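Local coordinates for similar to hydroxylamine oxidoreductase (Kuenenia stuttgartiensis, PDB 6H5L), which probably works as a multiheme c-type oxidoreductase, the hydroxylamine oxidoreductase-like subunit of a 60-heme reductase complex of an anammox bacterium, at residues A[164-169]-A[295-300]; A[242-247]-A[277-282]; A[262-265]-A[269-272]; A[285-288]-A[292-295]. All coordinates share one frame; numbering follows the deposited sequence.

Interaction 1: A[164-169]-A[295-300]; sequences REVGRP and NPVMKG. With HEC (heme c), chain H.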
# COMPACT_ATOMS: atom_id res chain seq x y z
N ARG A 164 16.37 -35.44 34.83
CA ARG A 164 16.73 -36.43 35.84
C ARG A 164 18.13 -36.22 36.39
O ARG A 164 18.42 -36.65 37.52
CB ARG A 164 16.58 -37.84 35.25
CG ARG A 164 17.00 -38.97 36.17
CD ARG A 164 16.55 -40.34 35.66
NE ARG A 164 15.12 -40.56 35.89
CZ ARG A 164 14.23 -40.82 34.93
NH1 ARG A 164 14.62 -40.92 33.67
NH2 ARG A 164 12.96 -41.01 35.24
N GLU A 165 19.01 -35.54 35.64
CA GLU A 165 20.40 -35.41 36.05
C GLU A 165 20.57 -34.51 37.27
O GLU A 165 21.56 -34.66 38.01
CB GLU A 165 21.23 -34.87 34.88
CG GLU A 165 21.39 -35.87 33.75
CD GLU A 165 22.05 -35.27 32.53
OE1 GLU A 165 21.93 -35.87 31.44
OE2 GLU A 165 22.68 -34.20 32.65
N VAL A 166 19.65 -33.58 37.50
CA VAL A 166 19.74 -32.68 38.65
C VAL A 166 18.80 -33.06 39.78
O VAL A 166 18.94 -32.53 40.90
CB VAL A 166 19.49 -31.21 38.25
CG1 VAL A 166 20.51 -30.75 37.21
CG2 VAL A 166 18.07 -31.03 37.73
N GLY A 167 17.84 -33.96 39.55
CA GLY A 167 16.95 -34.41 40.59
C GLY A 167 15.77 -33.47 40.81
O GLY A 167 15.61 -32.45 40.13
N ARG A 168 14.94 -33.84 41.77
CA ARG A 168 13.79 -33.02 42.12
C ARG A 168 14.25 -31.70 42.73
O ARG A 168 15.28 -31.64 43.41
CB ARG A 168 12.88 -33.76 43.10
CG ARG A 168 12.06 -34.88 42.47
CD ARG A 168 10.88 -35.27 43.35
NE ARG A 168 11.20 -36.31 44.32
CZ ARG A 168 10.54 -36.50 45.46
NH1 ARG A 168 9.54 -35.69 45.79
NH2 ARG A 168 10.90 -37.48 46.28
N PRO A 169 13.50 -30.60 42.51
CA PRO A 169 12.28 -30.55 41.70
C PRO A 169 12.53 -30.41 40.21
O PRO A 169 13.53 -29.80 39.80
CB PRO A 169 11.56 -29.29 42.23
CG PRO A 169 12.32 -28.87 43.47
CD PRO A 169 13.72 -29.35 43.24
N ASN A 295 14.80 -27.81 28.47
CA ASN A 295 14.34 -27.96 29.85
C ASN A 295 14.92 -26.82 30.68
O ASN A 295 16.04 -26.36 30.41
CB ASN A 295 14.72 -29.33 30.43
CG ASN A 295 16.10 -29.34 31.06
OD1 ASN A 295 16.30 -28.84 32.17
ND2 ASN A 295 17.06 -29.94 30.36
N PRO A 296 14.20 -26.33 31.69
CA PRO A 296 14.61 -25.11 32.40
C PRO A 296 15.34 -25.31 33.72
O PRO A 296 15.56 -24.32 34.42
CB PRO A 296 13.27 -24.43 32.64
CG PRO A 296 12.33 -25.58 32.89
CD PRO A 296 12.82 -26.73 32.04
N VAL A 297 15.73 -26.53 34.09
CA VAL A 297 16.13 -26.83 35.46
C VAL A 297 17.62 -27.12 35.61
O VAL A 297 18.06 -27.40 36.73
CB VAL A 297 15.31 -28.00 36.03
CG1 VAL A 297 13.83 -27.80 35.76
CG2 VAL A 297 15.78 -29.32 35.44
N MET A 298 18.40 -27.04 34.53
CA MET A 298 19.77 -27.56 34.59
C MET A 298 20.69 -26.71 35.46
O MET A 298 21.67 -27.24 36.01
CB MET A 298 20.35 -27.67 33.18
CG MET A 298 19.59 -28.63 32.27
SD MET A 298 19.34 -30.26 32.99
CE MET A 298 21.03 -30.83 33.16
N LYS A 299 20.41 -25.42 35.61
CA LYS A 299 21.32 -24.51 36.30
C LYS A 299 20.87 -24.16 37.72
O LYS A 299 21.43 -23.22 38.31
CB LYS A 299 21.49 -23.23 35.50
CG LYS A 299 21.92 -23.46 34.06
CD LYS A 299 22.41 -22.18 33.42
CE LYS A 299 21.40 -21.05 33.57
NZ LYS A 299 20.08 -21.37 32.94
N GLY A 300 19.90 -24.87 38.29
CA GLY A 300 19.43 -24.55 39.63
C GLY A 300 20.49 -24.78 40.69
O GLY A 300 21.24 -25.76 40.66
FE HEC H . 7.98 -25.60 36.03
CHA HEC H . 9.71 -27.28 38.47
CHB HEC H . 10.77 -23.68 35.37
CHC HEC H . 6.33 -24.04 33.43
CHD HEC H . 5.05 -27.10 36.96
NA HEC H . 9.88 -25.49 36.78
C1A HEC H . 10.39 -26.30 37.78
C2A HEC H . 11.78 -25.92 37.98
C3A HEC H . 12.07 -24.93 37.13
C4A HEC H . 10.88 -24.64 36.36
CMA HEC H . 13.44 -24.23 36.99
CAA HEC H . 12.76 -26.55 38.99
CBA HEC H . 12.76 -25.73 40.27
CGA HEC H . 13.92 -26.16 41.12
O1A HEC H . 13.83 -26.00 42.36
O2A HEC H . 14.93 -26.66 40.57
NB HEC H . 8.45 -24.10 34.68
C1B HEC H . 9.70 -23.52 34.53
C2B HEC H . 9.67 -22.71 33.32
C3B HEC H . 8.44 -22.81 32.79
C4B HEC H . 7.65 -23.69 33.63
CMB HEC H . 10.85 -21.88 32.78
CAB HEC H . 7.93 -22.12 31.50
CBB HEC H . 8.66 -22.62 30.23
NC HEC H . 6.05 -25.54 35.35
C1C HEC H . 5.59 -24.89 34.22
C2C HEC H . 4.28 -25.43 33.90
C3C HEC H . 3.86 -26.08 35.00
C4C HEC H . 5.01 -26.29 35.85
CMC HEC H . 3.34 -24.74 32.89
CAC HEC H . 2.50 -26.76 35.24
CBC HEC H . 2.49 -28.15 34.57
ND HEC H . 7.46 -26.99 37.48
C1D HEC H . 6.16 -27.42 37.71
C2D HEC H . 6.15 -28.29 38.86
C3D HEC H . 7.61 -28.34 39.34
C4D HEC H . 8.35 -27.51 38.41
CMD HEC H . 4.92 -28.99 39.47
CAD HEC H . 8.19 -29.12 40.54
CBD HEC H . 7.87 -30.60 40.43
CGD HEC H . 8.51 -31.32 41.59
O1D HEC H . 9.35 -32.22 41.35
O2D HEC H . 8.17 -30.97 42.75
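V166 packs against V297 and M298 where the loop after helix 154-161 passes a type I beta turn, V297 to G300, in the multiheme cytochrome fold beside a heme c. V166 CG2 rests 3.7 Å from V297 CG2, while V166 CG1 lies 4.1 Å from M298 CE and also meets that residue's carbonyl O. M298 folds back on itself, with bends at chi2 (-52°) and chi3 (-63°) that swing its methyl toward the loop; there CE also stands 3.8 Å from OE2 of E165, a carboxylate salt-bridged to R162. V297 faces two ways: its other methyl, CG1, comes within 3.6 Å of C2A of the heme, at the root of a propionate. Cutting V166 back to an alanine would probably open a gap against V297 CG2 and set the M298 methyl freer to turn. P169, which follows a cis peptide bond, lays CG 3.4 Å from O1A of one propionate, and its CB touches the other. R303 ties down the loop by binding the carbonyl oxygens of V166 and G167. Ahead of the beta turn, an Asx turn is closed by V297 N donating to N295 OD1 at 3.1 Å, with an N-H...O angle of 164°.

Interaction 2: A[242-247]-A[277-282]; sequences ESYGES and TPTCQY. With HEC (heme c), chain I.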
# COMPACT_ATOMS: atom_id res chain seq x y z
N GLU A 242 4.77 -13.60 39.63
CA GLU A 242 4.66 -12.25 40.18
C GLU A 242 6.02 -11.58 40.28
O GLU A 242 6.16 -10.40 39.96
CB GLU A 242 3.99 -12.30 41.56
CG GLU A 242 2.64 -13.00 41.59
CD GLU A 242 2.75 -14.48 41.86
OE1 GLU A 242 3.69 -15.12 41.34
OE2 GLU A 242 1.91 -15.01 42.62
N SER A 243 7.04 -12.32 40.73
CA SER A 243 8.36 -11.71 40.92
C SER A 243 9.00 -11.33 39.59
O SER A 243 9.64 -10.28 39.49
CB SER A 243 9.27 -12.66 41.70
OG SER A 243 9.36 -13.93 41.07
N TYR A 244 8.84 -12.16 38.56
CA TYR A 244 9.37 -11.80 37.25
C TYR A 244 8.51 -10.72 36.60
O TYR A 244 9.02 -9.69 36.15
CB TYR A 244 9.47 -13.02 36.34
CG TYR A 244 9.66 -12.64 34.89
CD1 TYR A 244 10.88 -12.17 34.43
CD2 TYR A 244 8.61 -12.73 33.98
CE1 TYR A 244 11.05 -11.81 33.10
CE2 TYR A 244 8.77 -12.37 32.65
CZ TYR A 244 10.00 -11.92 32.22
OH TYR A 244 10.18 -11.56 30.91
N GLY A 245 7.20 -10.97 36.51
CA GLY A 245 6.31 -10.05 35.81
C GLY A 245 6.41 -8.63 36.31
O GLY A 245 6.37 -7.68 35.52
N GLU A 246 6.57 -8.45 37.62
CA GLU A 246 6.63 -7.12 38.21
C GLU A 246 8.06 -6.59 38.32
O GLU A 246 8.25 -5.50 38.86
CB GLU A 246 5.98 -7.13 39.60
CG GLU A 246 4.55 -7.65 39.58
CD GLU A 246 3.70 -6.98 38.52
OE1 GLU A 246 3.75 -5.73 38.41
OE2 GLU A 246 2.98 -7.69 37.79
N SER A 247 9.05 -7.33 37.83
CA SER A 247 10.40 -6.80 37.77
C SER A 247 10.56 -5.92 36.53
O SER A 247 9.71 -5.90 35.63
CB SER A 247 11.43 -7.94 37.74
OG SER A 247 11.37 -8.65 36.51
N THR A 277 14.71 -7.41 27.38
CA THR A 277 14.87 -8.07 28.67
C THR A 277 14.59 -9.56 28.52
O THR A 277 13.83 -9.96 27.63
CB THR A 277 13.94 -7.46 29.72
OG1 THR A 277 12.58 -7.51 29.26
CG2 THR A 277 14.33 -6.02 30.00
N PRO A 278 15.18 -10.40 29.36
CA PRO A 278 15.04 -11.85 29.16
C PRO A 278 13.69 -12.37 29.63
O PRO A 278 12.96 -11.72 30.38
CB PRO A 278 16.17 -12.43 30.02
CG PRO A 278 16.31 -11.45 31.13
CD PRO A 278 16.03 -10.09 30.52
N THR A 279 13.37 -13.56 29.15
CA THR A 279 12.18 -14.30 29.55
C THR A 279 12.57 -15.44 30.48
O THR A 279 13.75 -15.72 30.70
CB THR A 279 11.45 -14.85 28.32
OG1 THR A 279 12.28 -15.83 27.67
CG2 THR A 279 11.13 -13.74 27.34
N CYS A 280 11.55 -16.09 31.05
CA CYS A 280 11.80 -17.29 31.83
C CYS A 280 12.56 -18.32 31.01
O CYS A 280 13.50 -18.96 31.50
CB CYS A 280 10.49 -17.90 32.34
SG CYS A 280 9.14 -16.72 32.54
N GLN A 281 12.17 -18.49 29.75
CA GLN A 281 12.80 -19.48 28.89
C GLN A 281 14.24 -19.09 28.56
O GLN A 281 15.12 -19.95 28.50
CB GLN A 281 11.97 -19.66 27.63
CG GLN A 281 10.57 -20.23 27.88
CD GLN A 281 9.57 -19.20 28.39
OE1 GLN A 281 9.94 -18.17 28.96
NE2 GLN A 281 8.28 -19.47 28.18
N TYR A 282 14.50 -17.80 28.35
CA TYR A 282 15.86 -17.39 28.00
C TYR A 282 16.81 -17.58 29.18
O TYR A 282 17.93 -18.08 29.02
CB TYR A 282 15.88 -15.94 27.52
CG TYR A 282 17.16 -15.59 26.81
CD1 TYR A 282 17.35 -15.94 25.48
CD2 TYR A 282 18.18 -14.92 27.47
CE1 TYR A 282 18.53 -15.64 24.82
CE2 TYR A 282 19.36 -14.60 26.82
CZ TYR A 282 19.53 -14.96 25.49
OH TYR A 282 20.70 -14.65 24.84
FE HEC I . 13.89 -17.76 37.47
CHA HEC I . 15.33 -19.16 40.19
CHB HEC I . 11.15 -19.84 37.81
CHC HEC I . 12.29 -16.14 34.90
CHD HEC I . 16.82 -16.12 36.64
NA HEC I . 13.29 -19.16 38.81
C1A HEC I . 14.14 -19.71 39.75
C2A HEC I . 13.56 -20.96 40.19
C3A HEC I . 12.41 -21.15 39.54
C4A HEC I . 12.22 -20.02 38.66
CMA HEC I . 11.46 -22.35 39.69
CAA HEC I . 14.17 -21.91 41.23
CBA HEC I . 15.12 -22.87 40.52
CGA HEC I . 16.52 -22.34 40.62
O1A HEC I . 17.10 -21.99 39.56
O2A HEC I . 17.05 -22.24 41.75
NB HEC I . 12.08 -17.99 36.50
C1B HEC I . 11.06 -18.83 36.87
C2B HEC I . 9.87 -18.47 36.13
C3B HEC I . 10.18 -17.46 35.32
C4B HEC I . 11.58 -17.13 35.54
CMB HEC I . 8.50 -19.18 36.23
CAB HEC I . 9.23 -16.75 34.33
CBB HEC I . 8.09 -16.01 35.07
NC HEC I . 14.47 -16.43 36.01
C1C HEC I . 13.62 -15.82 35.10
C2C HEC I . 14.31 -14.68 34.53
C3C HEC I . 15.60 -14.78 34.88
C4C HEC I . 15.70 -15.81 35.90
CMC HEC I . 13.79 -13.88 33.32
CAC HEC I . 16.75 -13.85 34.43
CBC HEC I . 16.56 -12.44 35.02
ND HEC I . 15.80 -17.67 38.28
C1D HEC I . 16.84 -16.88 37.79
C2D HEC I . 17.96 -17.00 38.70
C3D HEC I . 17.49 -17.94 39.81
C4D HEC I . 16.14 -18.31 39.46
CMD HEC I . 19.34 -16.31 38.58
CAD HEC I . 18.31 -18.42 41.03
CBD HEC I . 19.23 -19.54 40.57
CGD HEC I . 20.00 -20.10 41.73
O1D HEC I . 21.02 -19.47 42.13
O2D HEC I . 19.61 -21.17 42.25
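A buried hydrogen bond and a sulfur-aromatic contact, both made by Y244, join the end of helix 240-245 to P278, just ahead of helix 280-285, and to C280 in its first turn. The tyrosine OH donates to P278 O at 2.8 Å, meeting it at the ring's edge, with the donor tilted 18° out of the carbonyl plane. One face of the same ring receives C280 SG, 4.6 Å from the centroid and 24° off the ring normal. CG of Y244 stands anti to its own N (chi1 165°), which sends the ring across to the heme, where CD2 lies 3.5 Å from CBB. C280 is the first cysteine of a CxxCH heme-attachment motif, and its SG forms the thioether to heme CAB at 1.8 Å, so the tyrosine packs on the linkage. A phenylalanine in place of Y244 would keep the ring but would probably leave the P278 carbonyl without its donor. H249 and Y253 of the next helix also pack on Y244. T279, the N-cap of helix 280-285, accepts from Y282 N through OG1 at 3.0 Å. Y244 O takes two donors from S247: the backbone N at 2.9 Å, and OG in the carbonyl plane at 2.6 Å.

Interaction 3: A[262-265]-A[269-272]; sequences FTKP and VRPG. With HEC (heme c), chain G.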
# COMPACT_ATOMS: atom_id res chain seq x y z
N PHE A 262 9.34 -13.83 18.94
CA PHE A 262 9.21 -15.16 19.53
C PHE A 262 9.20 -16.27 18.49
O PHE A 262 9.12 -17.44 18.86
CB PHE A 262 7.94 -15.24 20.38
CG PHE A 262 8.02 -14.46 21.66
CD1 PHE A 262 8.86 -14.88 22.68
CD2 PHE A 262 7.26 -13.32 21.85
CE1 PHE A 262 8.94 -14.17 23.87
CE2 PHE A 262 7.34 -12.60 23.03
CZ PHE A 262 8.18 -13.03 24.04
N THR A 263 9.29 -15.93 17.20
CA THR A 263 9.41 -16.95 16.17
C THR A 263 10.81 -17.54 16.09
O THR A 263 10.99 -18.62 15.51
CB THR A 263 9.03 -16.38 14.80
OG1 THR A 263 9.99 -15.40 14.40
CG2 THR A 263 7.65 -15.75 14.85
N LYS A 264 11.80 -16.87 16.67
CA LYS A 264 13.19 -17.33 16.63
C LYS A 264 13.46 -18.27 17.79
O LYS A 264 13.11 -17.96 18.93
CB LYS A 264 14.15 -16.15 16.68
CG LYS A 264 13.85 -15.05 15.67
CD LYS A 264 14.82 -13.89 15.79
CE LYS A 264 16.01 -14.05 14.86
NZ LYS A 264 16.85 -12.82 14.82
N PRO A 265 14.07 -19.44 17.55
CA PRO A 265 14.50 -20.28 18.66
C PRO A 265 15.49 -19.55 19.55
O PRO A 265 16.12 -18.57 19.15
CB PRO A 265 15.15 -21.49 17.97
CG PRO A 265 15.41 -21.04 16.56
CD PRO A 265 14.33 -20.06 16.24
N VAL A 269 18.23 -16.07 19.27
CA VAL A 269 17.78 -14.79 19.81
C VAL A 269 18.99 -13.90 20.07
O VAL A 269 19.89 -14.25 20.84
CB VAL A 269 16.97 -15.00 21.10
CG1 VAL A 269 16.71 -13.67 21.79
CG2 VAL A 269 15.65 -15.70 20.78
N ARG A 270 19.00 -12.73 19.43
CA ARG A 270 20.05 -11.75 19.68
C ARG A 270 19.70 -10.94 20.93
O ARG A 270 18.66 -10.27 20.95
CB ARG A 270 20.20 -10.82 18.48
CG ARG A 270 20.87 -11.46 17.28
CD ARG A 270 20.10 -11.14 16.01
NE ARG A 270 19.80 -9.71 15.90
CZ ARG A 270 18.85 -9.21 15.13
NH1 ARG A 270 18.10 -10.01 14.39
NH2 ARG A 270 18.65 -7.89 15.09
N PRO A 271 20.52 -10.98 21.98
CA PRO A 271 20.20 -10.25 23.21
C PRO A 271 20.28 -8.75 22.99
O PRO A 271 21.31 -8.22 22.56
CB PRO A 271 21.27 -10.73 24.20
CG PRO A 271 21.86 -11.97 23.58
CD PRO A 271 21.75 -11.78 22.11
N GLY A 272 19.18 -8.05 23.28
CA GLY A 272 19.13 -6.61 23.12
C GLY A 272 18.30 -6.18 21.93
O GLY A 272 17.55 -5.19 22.01
FE HEC G . 8.60 -28.10 24.18
CHA HEC G . 10.10 -26.19 21.74
CHB HEC G . 8.23 -30.66 21.91
CHC HEC G . 7.56 -30.22 26.70
CHD HEC G . 8.58 -25.49 26.35
NA HEC G . 9.07 -28.37 22.19
C1A HEC G . 9.70 -27.45 21.38
C2A HEC G . 9.87 -28.05 20.07
C3A HEC G . 9.36 -29.28 20.11
C4A HEC G . 8.84 -29.51 21.45
CMA HEC G . 9.33 -30.27 18.93
CAA HEC G . 10.54 -27.37 18.85
CBA HEC G . 9.50 -26.74 17.94
CGA HEC G . 10.19 -26.10 16.76
O1A HEC G . 11.42 -25.84 16.86
O2A HEC G . 9.52 -25.84 15.73
NB HEC G . 7.94 -30.05 24.28
C1B HEC G . 8.01 -30.96 23.24
C2B HEC G . 7.81 -32.28 23.79
C3B HEC G . 7.61 -32.16 25.11
C4B HEC G . 7.69 -30.76 25.44
CMB HEC G . 7.81 -33.58 22.97
CAB HEC G . 7.36 -33.30 26.13
CBB HEC G . 8.65 -34.12 26.36
NC HEC G . 8.15 -27.89 26.16
C1C HEC G . 7.75 -28.89 27.03
C2C HEC G . 7.71 -28.33 28.36
C3C HEC G . 7.86 -27.01 28.25
C4C HEC G . 8.22 -26.72 26.87
CMC HEC G . 7.14 -29.08 29.59
CAC HEC G . 7.80 -25.98 29.40
CBC HEC G . 8.99 -26.21 30.37
ND HEC G . 9.19 -26.12 24.04
C1D HEC G . 9.20 -25.27 25.14
C2D HEC G . 9.98 -24.10 24.79
C3D HEC G . 10.45 -24.32 23.35
C4D HEC G . 9.92 -25.60 22.97
CMD HEC G . 10.27 -22.87 25.67
CAD HEC G . 11.33 -23.38 22.49
CBD HEC G . 12.71 -24.02 22.39
CGD HEC G . 13.74 -23.02 21.92
O1D HEC G . 14.96 -23.34 21.99
O2D HEC G . 13.35 -21.92 21.46
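The guanidinium group of R270 receives the K264 ammonium at its edge, near its plane, with NH1 and NZ 3.1 Å apart. Both are donors, so the pair makes no hydrogen bond; carboxylates lie on hand for both cations. NZ of K264 forms a salt bridge with D274 OD2, the same oxygen that accepts from R270 N, and R270 NH2 forms one with E273 OE2. The acids probably offset much of the like charge. Each long side chain is bent to bring its end here: K264 turns at chi3 (92°), and R270 at chi2 and again at chi3 (49°), so that they meet obliquely. These residues lie in the irregular loop between helix 248-256 and helix 280-285, which doubles back after P265 without forming strands, K264 CA and V269 CA standing 6.1 Å apart. Inside the reversal the V269 methyl CG2 packs against the backbone, 3.3 Å from P265 O and 3.9 Å from K264 O, with CB of K264 4.4 Å away. Beyond it Y282 and Y275 pack on the valine. On the heme side, P265 CA lies 3.4 Å from propionate oxygen O2D, and the adjoining L266 N is hydrogen-bonded to this heme.

Interaction 4: A[285-288]-A[292-295]; sequences MYEK and FIHN. With HEC (heme c), chain G.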
# COMPACT_ATOMS: atom_id res chain seq x y z
N MET A 285 16.31 -21.88 30.27
CA MET A 285 16.63 -22.93 29.30
C MET A 285 18.02 -22.79 28.72
O MET A 285 18.46 -23.68 27.98
CB MET A 285 15.60 -22.94 28.18
CG MET A 285 14.21 -23.32 28.65
SD MET A 285 13.14 -23.88 27.31
CE MET A 285 12.00 -24.92 28.22
N TYR A 286 18.73 -21.71 29.03
CA TYR A 286 20.16 -21.67 28.77
C TYR A 286 20.87 -22.73 29.60
O TYR A 286 20.69 -22.81 30.82
CB TYR A 286 20.71 -20.27 29.10
CG TYR A 286 22.19 -20.09 28.85
CD1 TYR A 286 22.65 -19.62 27.63
CD2 TYR A 286 23.12 -20.35 29.85
CE1 TYR A 286 24.00 -19.44 27.40
CE2 TYR A 286 24.47 -20.16 29.63
CZ TYR A 286 24.90 -19.71 28.40
OH TYR A 286 26.25 -19.52 28.17
N GLU A 287 21.69 -23.55 28.92
CA GLU A 287 22.44 -24.61 29.59
C GLU A 287 23.83 -24.15 30.01
O GLU A 287 24.10 -24.04 31.21
CB GLU A 287 22.54 -25.84 28.67
CG GLU A 287 23.31 -26.99 29.29
CD GLU A 287 23.23 -28.25 28.46
OE1 GLU A 287 23.69 -29.30 28.94
OE2 GLU A 287 22.72 -28.18 27.33
N LYS A 288 24.71 -23.85 29.04
CA LYS A 288 26.04 -23.31 29.32
C LYS A 288 26.77 -22.91 28.04
O LYS A 288 26.59 -23.54 26.99
CB LYS A 288 26.90 -24.33 30.08
CG LYS A 288 27.03 -25.68 29.40
CD LYS A 288 27.93 -26.62 30.19
CE LYS A 288 27.93 -28.02 29.60
NZ LYS A 288 28.80 -28.93 30.40
N PHE A 292 21.78 -23.91 24.46
CA PHE A 292 20.47 -23.99 25.08
C PHE A 292 19.98 -25.44 25.11
O PHE A 292 20.49 -26.31 24.40
CB PHE A 292 19.46 -23.10 24.34
CG PHE A 292 19.64 -21.63 24.61
CD1 PHE A 292 20.56 -20.89 23.89
CD2 PHE A 292 18.88 -20.99 25.57
CE1 PHE A 292 20.73 -19.54 24.13
CE2 PHE A 292 19.03 -19.64 25.81
CZ PHE A 292 19.96 -18.91 25.09
N ILE A 293 18.97 -25.69 25.95
CA ILE A 293 18.44 -27.03 26.14
C ILE A 293 16.94 -26.93 26.39
O ILE A 293 16.45 -25.94 26.94
CB ILE A 293 19.17 -27.76 27.29
CG1 ILE A 293 18.77 -29.24 27.35
CG2 ILE A 293 18.91 -27.07 28.63
CD1 ILE A 293 19.59 -30.05 28.33
N HIS A 294 16.21 -27.96 25.96
CA HIS A 294 14.75 -27.99 26.06
C HIS A 294 14.31 -28.50 27.44
O HIS A 294 13.56 -29.47 27.57
CB HIS A 294 14.17 -28.85 24.93
CG HIS A 294 12.67 -28.85 24.86
ND1 HIS A 294 11.92 -29.97 25.15
CD2 HIS A 294 11.79 -27.88 24.53
CE1 HIS A 294 10.64 -29.69 25.01
NE2 HIS A 294 10.53 -28.43 24.63
N ASN A 295 14.80 -27.81 28.47
CA ASN A 295 14.34 -27.96 29.85
C ASN A 295 14.92 -26.82 30.68
O ASN A 295 16.04 -26.36 30.41
CB ASN A 295 14.72 -29.33 30.43
CG ASN A 295 16.10 -29.34 31.06
OD1 ASN A 295 16.30 -28.84 32.17
ND2 ASN A 295 17.06 -29.94 30.36
FE HEC G . 8.60 -28.10 24.18
CHA HEC G . 10.10 -26.19 21.74
CHB HEC G . 8.23 -30.66 21.91
CHC HEC G . 7.56 -30.22 26.70
CHD HEC G . 8.58 -25.49 26.35
NA HEC G . 9.07 -28.37 22.19
C1A HEC G . 9.70 -27.45 21.38
C2A HEC G . 9.87 -28.05 20.07
C3A HEC G . 9.36 -29.28 20.11
C4A HEC G . 8.84 -29.51 21.45
CMA HEC G . 9.33 -30.27 18.93
CAA HEC G . 10.54 -27.37 18.85
CBA HEC G . 9.50 -26.74 17.94
CGA HEC G . 10.19 -26.10 16.76
O1A HEC G . 11.42 -25.84 16.86
O2A HEC G . 9.52 -25.84 15.73
NB HEC G . 7.94 -30.05 24.28
C1B HEC G . 8.01 -30.96 23.24
C2B HEC G . 7.81 -32.28 23.79
C3B HEC G . 7.61 -32.16 25.11
C4B HEC G . 7.69 -30.76 25.44
CMB HEC G . 7.81 -33.58 22.97
CAB HEC G . 7.36 -33.30 26.13
CBB HEC G . 8.65 -34.12 26.36
NC HEC G . 8.15 -27.89 26.16
C1C HEC G . 7.75 -28.89 27.03
C2C HEC G . 7.71 -28.33 28.36
C3C HEC G . 7.86 -27.01 28.25
C4C HEC G . 8.22 -26.72 26.87
CMC HEC G . 7.14 -29.08 29.59
CAC HEC G . 7.80 -25.98 29.40
CBC HEC G . 8.99 -26.21 30.37
ND HEC G . 9.19 -26.12 24.04
C1D HEC G . 9.20 -25.27 25.14
C2D HEC G . 9.98 -24.10 24.79
C3D HEC G . 10.45 -24.32 23.35
C4D HEC G . 9.92 -25.60 22.97
CMD HEC G . 10.27 -22.87 25.67
CAD HEC G . 11.33 -23.38 22.49
CBD HEC G . 12.71 -24.02 22.39
CGD HEC G . 13.74 -23.02 21.92
O1D HEC G . 14.96 -23.34 21.99
O2D HEC G . 13.35 -21.92 21.46
O HOH W 1 21.61 -29.12 24.68
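Strand 286-288 pairs with strand 291-292 in a very short antiparallel beta hairpin, in which Y286 and F292 form a non-hydrogen-bonded pair with CA atoms 4.4 Å apart, and E287 and K288 both face R291 as a classic beta bulge. Just past the pair, I293 N donates to M285 O at 2.9 Å, extending the pairing by one bond. The two aromatic side chains make a T-shaped stack: the edge of Y286 points into the face of F292, centroids 5.3 Å apart and planes at 88°, with CD1 of the tyrosine 3.8 Å above the phenylalanine plane toward its rim. The Y286 hydroxyl is bonded to E348 and to G290 N, and the Y286 side chain also packs on L38 of the partner cytochrome chain. E287 runs out extended beside I293, its CB against CG2 and its OE2 3.6 Å from I293 CB. R162 pairs with the other carboxylate oxygen, and a water bridges OE2 of E287 to F292 O, 3.0 Å from each. M285, also extended, carries its sulfur to the heme, SD lying 3.5 Å from the methyl CMD. The chain then makes an inverse gamma turn centred on H294, whose N is held by E159. With CG anti to its N (chi1 -175°), the H294 ring reaches out to the metal. It serves as one axial ligand of a bis-histidine heme, opposite H213, its NE2 bound to the iron at 2.0 Å.

How the interactions relate
Interactions 2 and 4 are buried, whereas interactions 1 and 3 are only partly so, and the centre of interaction 3 lies farthest from the chain's centre, at about 27 Å. Their chemistry follows: aromatic rings, a thioether cysteine and an iron ligand in the buried pair, methyl packing beside heme propionates in 1, clustered charges in 3. Helix 280-285 runs straight into strand 286-288, so 2 and 4 hold consecutive elements, and Y282 links them, its CE1 3.6 Å from CZ of F292. That tyrosine also packs on V269 and P271 of interaction 3. Interactions 1 and 4 share N295 and touch again where K299 NZ probably bonds Y286 O, while 3 and 4 touch the same heme.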